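Local atomic coordinates of ribonuclease VapC (Haemophilus influenzae, PDB entry 6NKL), a protein that probably acts as the toxin of a toxin-antitoxin pair, a magnesium-dependent ribonuclease of the PIN-domain family that cleaves RNA. Residues Y3-N8 and V112-N117; S37-A42 and D99-C104. All coordinates share one frame; numbering follows the deposited sequence.

Contact 1: residues Y3-N8 and V112-N117; sequences YMLDTN and VLITHN
Ile114 stands between two backbone bonds: its N gives to Met4 O (2.8 Å, 174° at the hydrogen), and its O takes the N-H of Asp6 at 2.9 Å. With Met4 N to Val112 O (2.9 Å), they zip strands 3-5 and 112-115 into a parallel pair, Tyr3 beside Val112 and Leu5 beside Ile114. Met4 O is further covered by Leu113 CD1 at 3.3 Å. Asp6, a predicted magnesium ligand, leaves the strand as N-cap of helix 7-15. Its CG lies between the backbone N and carbonyl carbon (chi1 89°), which brings the carboxylate over the helix start, where OD1 accepts from Ile9 N. OD2 accepts from Thr115 OG1 at 2.9 Å, the hydroxyl coming from above the carboxylate plane, 51° out; the two bonds engage both oxygens. On the Tyr3 face, the ring runs alongside Val112, with CD1 3.8 Å from Ile114 CD1, and Leu5 CD2 lies 3.8 Å from Ile114 CB. Met4 and Leu113 occupy the reverse face and pack against helix 97-109. Strand 2-5 is central in the PIN-domain sheet, flanked by strand 33-37 and by strand 112-115, which lies inside the outer strand 128-131.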
ATOM      1  N   TYR B   3      17.047   5.093   7.267  1.00 23.06           N
ATOM      2  CA  TYR B   3      17.191   5.213   5.826  1.00 25.09           C
ATOM      3  C   TYR B   3      16.394   4.099   5.137  1.00 27.33           C
ATOM      4  O   TYR B   3      16.718   2.906   5.278  1.00 28.72           O
ATOM      5  CB  TYR B   3      18.676   5.113   5.461  1.00 29.28           C
ATOM      6  CG  TYR B   3      19.532   6.312   5.885  1.00 32.17           C
ATOM      7  CD1 TYR B   3      19.512   7.487   5.149  1.00 27.26           C
ATOM      8  CD2 TYR B   3      20.378   6.253   6.994  1.00 32.21           C
ATOM      9  CE1 TYR B   3      20.281   8.578   5.515  1.00 36.05           C
ATOM     10  CE2 TYR B   3      21.163   7.361   7.361  1.00 31.84           C
ATOM     11  CZ  TYR B   3      21.110   8.506   6.606  1.00 27.77           C
ATOM     12  OH  TYR B   3      21.844   9.625   6.931  1.00 37.66           O
ATOM     13  N   MET B   4      15.391   4.482   4.350  1.00 28.93           N
ATOM     14  CA  MET B   4      14.515   3.537   3.650  1.00 27.41           C
ATOM     15  C   MET B   4      14.903   3.516   2.173  1.00 25.79           C
ATOM     16  O   MET B   4      14.739   4.509   1.464  1.00 29.14           O
ATOM     17  CB  MET B   4      13.042   3.917   3.825  1.00 25.64           C
ATOM     18  CG  MET B   4      12.038   3.039   3.032  1.00 28.78           C
ATOM     19  SD  MET B   4      10.304   3.383   3.410  1.00 31.02           S
ATOM     20  CE  MET B   4      10.146   2.589   5.028  1.00 32.90           C
ATOM     21  N   LEU B   5      15.407   2.387   1.713  1.00 25.81           N
ATOM     22  CA  LEU B   5      15.793   2.237   0.321  1.00 28.71           C
ATOM     23  C   LEU B   5      14.552   1.919  -0.496  1.00 29.59           C
ATOM     24  O   LEU B   5      13.864   0.921  -0.228  1.00 29.03           O
ATOM     25  CB  LEU B   5      16.815   1.123   0.144  1.00 24.31           C
ATOM     26  CG  LEU B   5      18.000   1.039   1.091  1.00 33.00           C
ATOM     27  CD1 LEU B   5      18.917  -0.012   0.505  1.00 31.28           C
ATOM     28  CD2 LEU B   5      18.670   2.352   1.211  1.00 34.05           C
ATOM     29  N   ASP B   6      14.287   2.741  -1.497  1.00 24.01           N
ATOM     30  CA  ASP B   6      13.124   2.529  -2.336  1.00 32.20           C
ATOM     31  C   ASP B   6      13.437   1.445  -3.377  1.00 33.13           C
ATOM     32  O   ASP B   6      14.551   0.932  -3.477  1.00 25.76           O
ATOM     33  CB  ASP B   6      12.686   3.856  -2.951  1.00 27.17           C
ATOM     34  CG  ASP B   6      13.353   4.165  -4.288  1.00 43.19           C
ATOM     35  OD1 ASP B   6      14.471   3.650  -4.563  1.00 31.18           O
ATOM     36  OD2 ASP B   6      12.741   4.967  -5.066  1.00 38.75           O
ATOM     37  N   THR B   7      12.444   1.108  -4.185  1.00 29.74           N
ATOM     38  CA  THR B   7      12.601   0.022  -5.151  1.00 28.98           C
ATOM     39  C   THR B   7      13.614   0.367  -6.237  1.00 30.01           C
ATOM     40  O   THR B   7      14.350  -0.508  -6.695  1.00 30.39           O
ATOM     41  CB  THR B   7      11.241  -0.285  -5.771  1.00 31.62           C
ATOM     42  OG1 THR B   7      10.281  -0.489  -4.726  1.00 29.52           O
ATOM     43  CG2 THR B   7      11.317  -1.502  -6.680  1.00 31.99           C
ATOM     44  N   ASN B   8      13.658   1.631  -6.678  1.00 29.65           N
ATOM     45  CA  ASN B   8      14.560   2.013  -7.770  1.00 31.46           C
ATOM     46  C   ASN B   8      16.024   1.898  -7.372  1.00 32.06           C
ATOM     47  O   ASN B   8      16.848   1.475  -8.183  1.00 35.83           O
ATOM     48  CB  ASN B   8      14.292   3.445  -8.245  1.00 34.98           C
ATOM     49  CG  ASN B   8      12.976   3.586  -8.984  1.00 35.70           C
ATOM     50  OD1 ASN B   8      12.339   4.624  -8.927  1.00 51.29           O
ATOM     51  ND2 ASN B   8      12.561   2.541  -9.670  1.00 40.97           N
ATOM     52  N   VAL B 112      14.411   8.934   6.112  1.00 26.66           N
ATOM     53  CA  VAL B 112      14.957   9.535   4.902  1.00 25.15           C
ATOM     54  C   VAL B 112      14.816   8.497   3.795  1.00 28.15           C
ATOM     55  O   VAL B 112      15.300   7.375   3.935  1.00 31.25           O
ATOM     56  CB  VAL B 112      16.425   9.937   5.105  1.00 29.70           C
ATOM     57  CG1 VAL B 112      17.060  10.398   3.804  1.00 30.97           C
ATOM     58  CG2 VAL B 112      16.526  11.046   6.185  1.00 39.86           C
ATOM     59  N   LEU B 113      14.133   8.838   2.716  1.00 29.02           N
ATOM     60  CA  LEU B 113      13.942   7.879   1.630  1.00 30.59           C
ATOM     61  C   LEU B 113      15.102   7.997   0.648  1.00 29.31           C
ATOM     62  O   LEU B 113      15.414   9.095   0.177  1.00 26.26           O
ATOM     63  CB  LEU B 113      12.606   8.105   0.922  1.00 31.14           C
ATOM     64  CG  LEU B 113      12.228   7.103  -0.175  1.00 31.84           C
ATOM     65  CD1 LEU B 113      11.894   5.738   0.432  1.00 33.98           C
ATOM     66  CD2 LEU B 113      11.063   7.593  -1.010  1.00 34.59           C
ATOM     67  N   ILE B 114      15.736   6.858   0.357  1.00 26.52           N
ATOM     68  CA  ILE B 114      16.861   6.763  -0.568  1.00 24.28           C
ATOM     69  C   ILE B 114      16.362   6.248  -1.909  1.00 31.47           C
ATOM     70  O   ILE B 114      15.768   5.167  -1.983  1.00 26.63           O
ATOM     71  CB  ILE B 114      17.954   5.824  -0.043  1.00 24.54           C
ATOM     72  CG1 ILE B 114      18.446   6.226   1.343  1.00 29.81           C
ATOM     73  CG2 ILE B 114      19.130   5.853  -1.003  1.00 33.19           C
ATOM     74  CD1 ILE B 114      18.768   7.683   1.477  1.00 30.47           C
ATOM     75  N   THR B 115      16.655   6.983  -2.977  1.00 24.86           N
ATOM     76  CA  THR B 115      16.050   6.703  -4.262  1.00 33.13           C
ATOM     77  C   THR B 115      17.109   6.812  -5.364  1.00 38.76           C
ATOM     78  O   THR B 115      18.286   7.093  -5.112  1.00 37.05           O
ATOM     79  CB  THR B 115      14.868   7.650  -4.487  1.00 34.25           C
ATOM     80  OG1 THR B 115      14.213   7.323  -5.708  1.00 40.01           O
ATOM     81  CG2 THR B 115      15.363   9.028  -4.566  1.00 39.77           C
ATOM     82  N   HIS B 116      16.690   6.512  -6.589  1.00 39.64           N
ATOM     83  CA  HIS B 116      17.484   6.741  -7.791  1.00 42.45           C
ATOM     84  C   HIS B 116      16.519   7.229  -8.850  1.00 41.04           C
ATOM     85  O   HIS B 116      15.572   6.513  -9.200  1.00 42.39           O
ATOM     86  CB  HIS B 116      18.184   5.475  -8.283  1.00 39.37           C
ATOM     87  CG  HIS B 116      18.778   5.607  -9.658  1.00 48.31           C
ATOM     88  ND1 HIS B 116      19.886   6.390  -9.919  1.00 55.04           N
ATOM     89  CD2 HIS B 116      18.412   5.072 -10.846  1.00 45.67           C
ATOM     90  CE1 HIS B 116      20.183   6.318 -11.204  1.00 56.28           C
ATOM     91  NE2 HIS B 116      19.310   5.517 -11.788  1.00 56.44           N
ATOM     92  N   ASN B 117      16.723   8.451  -9.311  1.00 46.66           N
ATOM     93  CA  ASN B 117      16.037   8.947 -10.495  1.00 46.23           C
ATOM     94  C   ASN B 117      14.511   8.930 -10.330  1.00 54.20           C
ATOM     95  O   ASN B 117      13.767   8.453 -11.191  1.00 60.78           O
ATOM     96  CB  ASN B 117      16.482   8.133 -11.709  1.00 54.32           C
ATOM     97  CG  ASN B 117      16.314   8.879 -13.010  1.00 68.86           C
ATOM     98  OD1 ASN B 117      16.058  10.091 -13.024  1.00 69.68           O
ATOM     99  ND2 ASN B 117      16.461   8.158 -14.121  1.00 77.63           N
TER

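Contact 2: residues S37-A42 and D99-C104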
ATOM      1  N   SER B  37      10.451  -0.609   2.577  1.00 29.43           N
ATOM      2  CA  SER B  37       9.017  -0.718   2.802  1.00 28.90           C
ATOM      3  C   SER B  37       8.537  -2.097   2.358  1.00 26.48           C
ATOM      4  O   SER B  37       9.137  -2.746   1.481  1.00 23.95           O
ATOM      5  CB  SER B  37       8.277   0.407   2.060  1.00 23.97           C
ATOM      6  OG  SER B  37       6.868   0.215   2.026  1.00 27.24           O
ATOM      7  N   PHE B  38       7.468  -2.566   3.012  1.00 20.70           N
ATOM      8  CA  PHE B  38       6.750  -3.757   2.555  1.00 21.56           C
ATOM      9  C   PHE B  38       6.353  -3.661   1.091  1.00 26.15           C
ATOM     10  O   PHE B  38       6.249  -4.686   0.411  1.00 25.40           O
ATOM     11  CB  PHE B  38       5.497  -3.994   3.398  1.00 24.80           C
ATOM     12  CG  PHE B  38       4.360  -3.073   3.069  1.00 27.82           C
ATOM     13  CD1 PHE B  38       4.346  -1.775   3.541  1.00 28.36           C
ATOM     14  CD2 PHE B  38       3.297  -3.519   2.302  1.00 27.77           C
ATOM     15  CE1 PHE B  38       3.312  -0.917   3.232  1.00 29.99           C
ATOM     16  CE2 PHE B  38       2.251  -2.675   2.004  1.00 27.87           C
ATOM     17  CZ  PHE B  38       2.254  -1.375   2.459  1.00 33.39           C
ATOM     18  N   ILE B  39       6.114  -2.446   0.589  1.00 22.10           N
ATOM     19  CA  ILE B  39       5.819  -2.271  -0.826  1.00 23.55           C
ATOM     20  C   ILE B  39       6.940  -2.848  -1.651  1.00 26.71           C
ATOM     21  O   ILE B  39       6.722  -3.664  -2.553  1.00 27.70           O
ATOM     22  CB  ILE B  39       5.620  -0.781  -1.168  1.00 21.93           C
ATOM     23  CG1 ILE B  39       4.421  -0.222  -0.383  1.00 26.20           C
ATOM     24  CG2 ILE B  39       5.503  -0.614  -2.671  1.00 27.82           C
ATOM     25  CD1 ILE B  39       3.049  -0.648  -0.899  1.00 28.84           C
ATOM     26  N   THR B  40       8.161  -2.422  -1.344  1.00 26.48           N
ATOM     27  CA  THR B  40       9.328  -2.827  -2.108  1.00 22.69           C
ATOM     28  C   THR B  40       9.546  -4.329  -1.979  1.00 29.55           C
ATOM     29  O   THR B  40       9.885  -5.008  -2.953  1.00 27.02           O
ATOM     30  CB  THR B  40      10.559  -2.033  -1.633  1.00 24.71           C
ATOM     31  OG1 THR B  40      10.401  -0.630  -1.935  1.00 23.96           O
ATOM     32  CG2 THR B  40      11.858  -2.551  -2.308  1.00 25.61           C
ATOM     33  N   TYR B  41       9.327  -4.870  -0.786  1.00 23.12           N
ATOM     34  CA  TYR B  41       9.496  -6.306  -0.593  1.00 27.56           C
ATOM     35  C   TYR B  41       8.509  -7.077  -1.465  1.00 26.51           C
ATOM     36  O   TYR B  41       8.841  -8.113  -2.039  1.00 25.31           O
ATOM     37  CB  TYR B  41       9.308  -6.616   0.893  1.00 22.99           C
ATOM     38  CG  TYR B  41       9.378  -8.059   1.317  1.00 24.67           C
ATOM     39  CD1 TYR B  41      10.478  -8.826   1.017  1.00 25.28           C
ATOM     40  CD2 TYR B  41       8.358  -8.633   2.095  1.00 25.04           C
ATOM     41  CE1 TYR B  41      10.581 -10.120   1.439  1.00 25.93           C
ATOM     42  CE2 TYR B  41       8.431  -9.950   2.506  1.00 31.08           C
ATOM     43  CZ  TYR B  41       9.570 -10.686   2.186  1.00 31.14           C
ATOM     44  OH  TYR B  41       9.713 -11.990   2.578  1.00 35.16           O
ATOM     45  N   ALA B  42       7.293  -6.575  -1.582  1.00 29.16           N
ATOM     46  CA  ALA B  42       6.309  -7.215  -2.447  1.00 28.38           C
ATOM     47  C   ALA B  42       6.768  -7.171  -3.904  1.00 27.37           C
ATOM     48  O   ALA B  42       6.601  -8.146  -4.646  1.00 25.82           O
ATOM     49  CB  ALA B  42       4.943  -6.538  -2.247  1.00 26.29           C
ATOM     50  N   ASP B  99       5.219   3.950  -5.604  1.00 27.40           N
ATOM     51  CA  ASP B  99       6.160   4.970  -5.153  1.00 32.92           C
ATOM     52  C   ASP B  99       5.517   5.862  -4.105  1.00 30.99           C
ATOM     53  O   ASP B  99       6.164   6.268  -3.134  1.00 28.43           O
ATOM     54  CB  ASP B  99       6.641   5.812  -6.324  1.00 29.04           C
ATOM     55  CG  ASP B  99       7.778   5.127  -7.131  1.00 40.82           C
ATOM     56  OD1 ASP B  99       8.405   4.146  -6.619  1.00 34.30           O
ATOM     57  OD2 ASP B  99       8.055   5.599  -8.277  1.00 36.05           O
ATOM     58  N   LEU B 100       4.233   6.166  -4.275  1.00 27.96           N
ATOM     59  CA  LEU B 100       3.552   7.018  -3.307  1.00 30.36           C
ATOM     60  C   LEU B 100       3.418   6.324  -1.966  1.00 26.19           C
ATOM     61  O   LEU B 100       3.648   6.938  -0.921  1.00 27.49           O
ATOM     62  CB  LEU B 100       2.172   7.402  -3.807  1.00 29.79           C
ATOM     63  CG  LEU B 100       1.370   8.332  -2.909  1.00 32.05           C
ATOM     64  CD1 LEU B 100       2.128   9.635  -2.705  1.00 33.07           C
ATOM     65  CD2 LEU B 100       0.027   8.596  -3.555  1.00 32.77           C
ATOM     66  N   TRP B 101       3.009   5.053  -1.968  1.00 27.50           N
ATOM     67  CA  TRP B 101       2.936   4.324  -0.708  1.00 22.48           C
ATOM     68  C   TRP B 101       4.298   4.332  -0.024  1.00 26.69           C
ATOM     69  O   TRP B 101       4.384   4.543   1.179  1.00 23.36           O
ATOM     70  CB  TRP B 101       2.437   2.895  -0.939  1.00 24.03           C
ATOM     71  CG  TRP B 101       0.956   2.796  -1.029  1.00 26.68           C
ATOM     72  CD1 TRP B 101       0.208   2.518  -2.145  1.00 29.24           C
ATOM     73  CD2 TRP B 101       0.025   2.971   0.041  1.00 27.48           C
ATOM     74  NE1 TRP B 101      -1.126   2.495  -1.829  1.00 29.53           N
ATOM     75  CE2 TRP B 101      -1.266   2.779  -0.493  1.00 31.38           C
ATOM     76  CE3 TRP B 101       0.156   3.281   1.397  1.00 26.44           C
ATOM     77  CZ2 TRP B 101      -2.403   2.886   0.284  1.00 24.35           C
ATOM     78  CZ3 TRP B 101      -0.967   3.384   2.161  1.00 29.67           C
ATOM     79  CH2 TRP B 101      -2.237   3.191   1.607  1.00 26.19           C
ATOM     80  N   ILE B 102       5.377   4.171  -0.795  1.00 29.11           N
ATOM     81  CA  ILE B 102       6.717   4.108  -0.225  1.00 29.09           C
ATOM     82  C   ILE B 102       7.077   5.446   0.406  1.00 28.12           C
ATOM     83  O   ILE B 102       7.506   5.511   1.568  1.00 26.27           O
ATOM     84  CB  ILE B 102       7.720   3.683  -1.317  1.00 26.20           C
ATOM     85  CG1 ILE B 102       7.497   2.229  -1.699  1.00 27.18           C
ATOM     86  CG2 ILE B 102       9.189   3.809  -0.862  1.00 27.62           C
ATOM     87  CD1 ILE B 102       8.264   1.824  -2.952  1.00 29.06           C
ATOM     88  N   ALA B 103       6.808   6.538  -0.315  1.00 23.89           N
ATOM     89  CA  ALA B 103       7.062   7.872   0.226  1.00 27.19           C
ATOM     90  C   ALA B 103       6.298   8.087   1.525  1.00 29.66           C
ATOM     91  O   ALA B 103       6.850   8.583   2.519  1.00 27.90           O
ATOM     92  CB  ALA B 103       6.690   8.937  -0.811  1.00 26.85           C
ATOM     93  N   CYS B 104       5.015   7.717   1.539  1.00 28.54           N
ATOM     94  CA  CYS B 104       4.218   7.913   2.740  1.00 29.67           C
ATOM     95  C   CYS B 104       4.710   7.021   3.869  1.00 31.56           C
ATOM     96  O   CYS B 104       4.622   7.401   5.040  1.00 29.92           O
ATOM     97  CB  CYS B 104       2.739   7.638   2.443  1.00 27.45           C
ATOM     98  SG  CYS B 104       2.073   8.868   1.305  1.00 31.46           S
TER
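Helices 38-42 and 99-104 run roughly antiparallel, their N-to-C directions 144° apart and their axes 9.5 Å at closest approach; the nearest CA atoms, those of Ser37 and Ile102, are 6.1 Å apart. In this PIN domain helix 38-49 springs from strand 33-37, and helix 97-109 leads into strand 112-115. No hydrogen bond crosses between the segments, and the junction is chiefly aliphatic. Ile39 reaches over with two branches. Its CB and CG2 pack on Ile102 CG1, at 3.6 Å for CB, whereas Ile39 CD1 lies 3.6 Å from Trp101 CB, these two side chains crossing at about a right angle. The division follows from chi1 of -62°, which sets CG1 beside the backbone N and CG2 anti to it, sending the branches to successive residues. The Trp101 indole continues past Ile39 to stack on Tyr81 and to meet Phe38 of the second subunit edge-to-face, while NE1 bonds Asn98 of that subunit; the contact is part of the subunit interface. Ser37 caps its helix, OG accepting from Ile39 N at 3.1 Å, and the same OG is hydrogen-bonded to His105 ND1, joining the helix start to helix 97-109. Asp99, a predicted magnesium ligand, lies one turn from this packing, and its OD1 forms a salt bridge with a basic side chain on the chain of another protein in the assembly. Ile102 has an extended end (chi2 169°), which carries CD1 to within 3.4 Å of Thr40 OG1, an oxygen hydrogen-bonded to Thr7 OG1.

Overall arrangement
From the N terminus, strand 2-5 and the start of helix 7-15 come first, and contact 1 brings strand 112-115 back beside them, closing a loop of 103 residues. Within that span the chain makes strand 33-37 and helix 38-49, and contact 2 joins this helix to helix 97-109, closing a shorter loop of 56 residues. The smaller closure is enclosed by the larger, and strand 112-115 follows helix 97-109 directly. The centres lie 10 Å apart. Contact 1 pairs two sheet strands, contact 2 packs two helices, and the layers meet where Thr7 OG1 is 2.8 Å from Thr40 OG1 and Leu113 CD1 packs on Ile102 CG2. The predicted magnesium ligands Asp6 and Asp99 are divided between them.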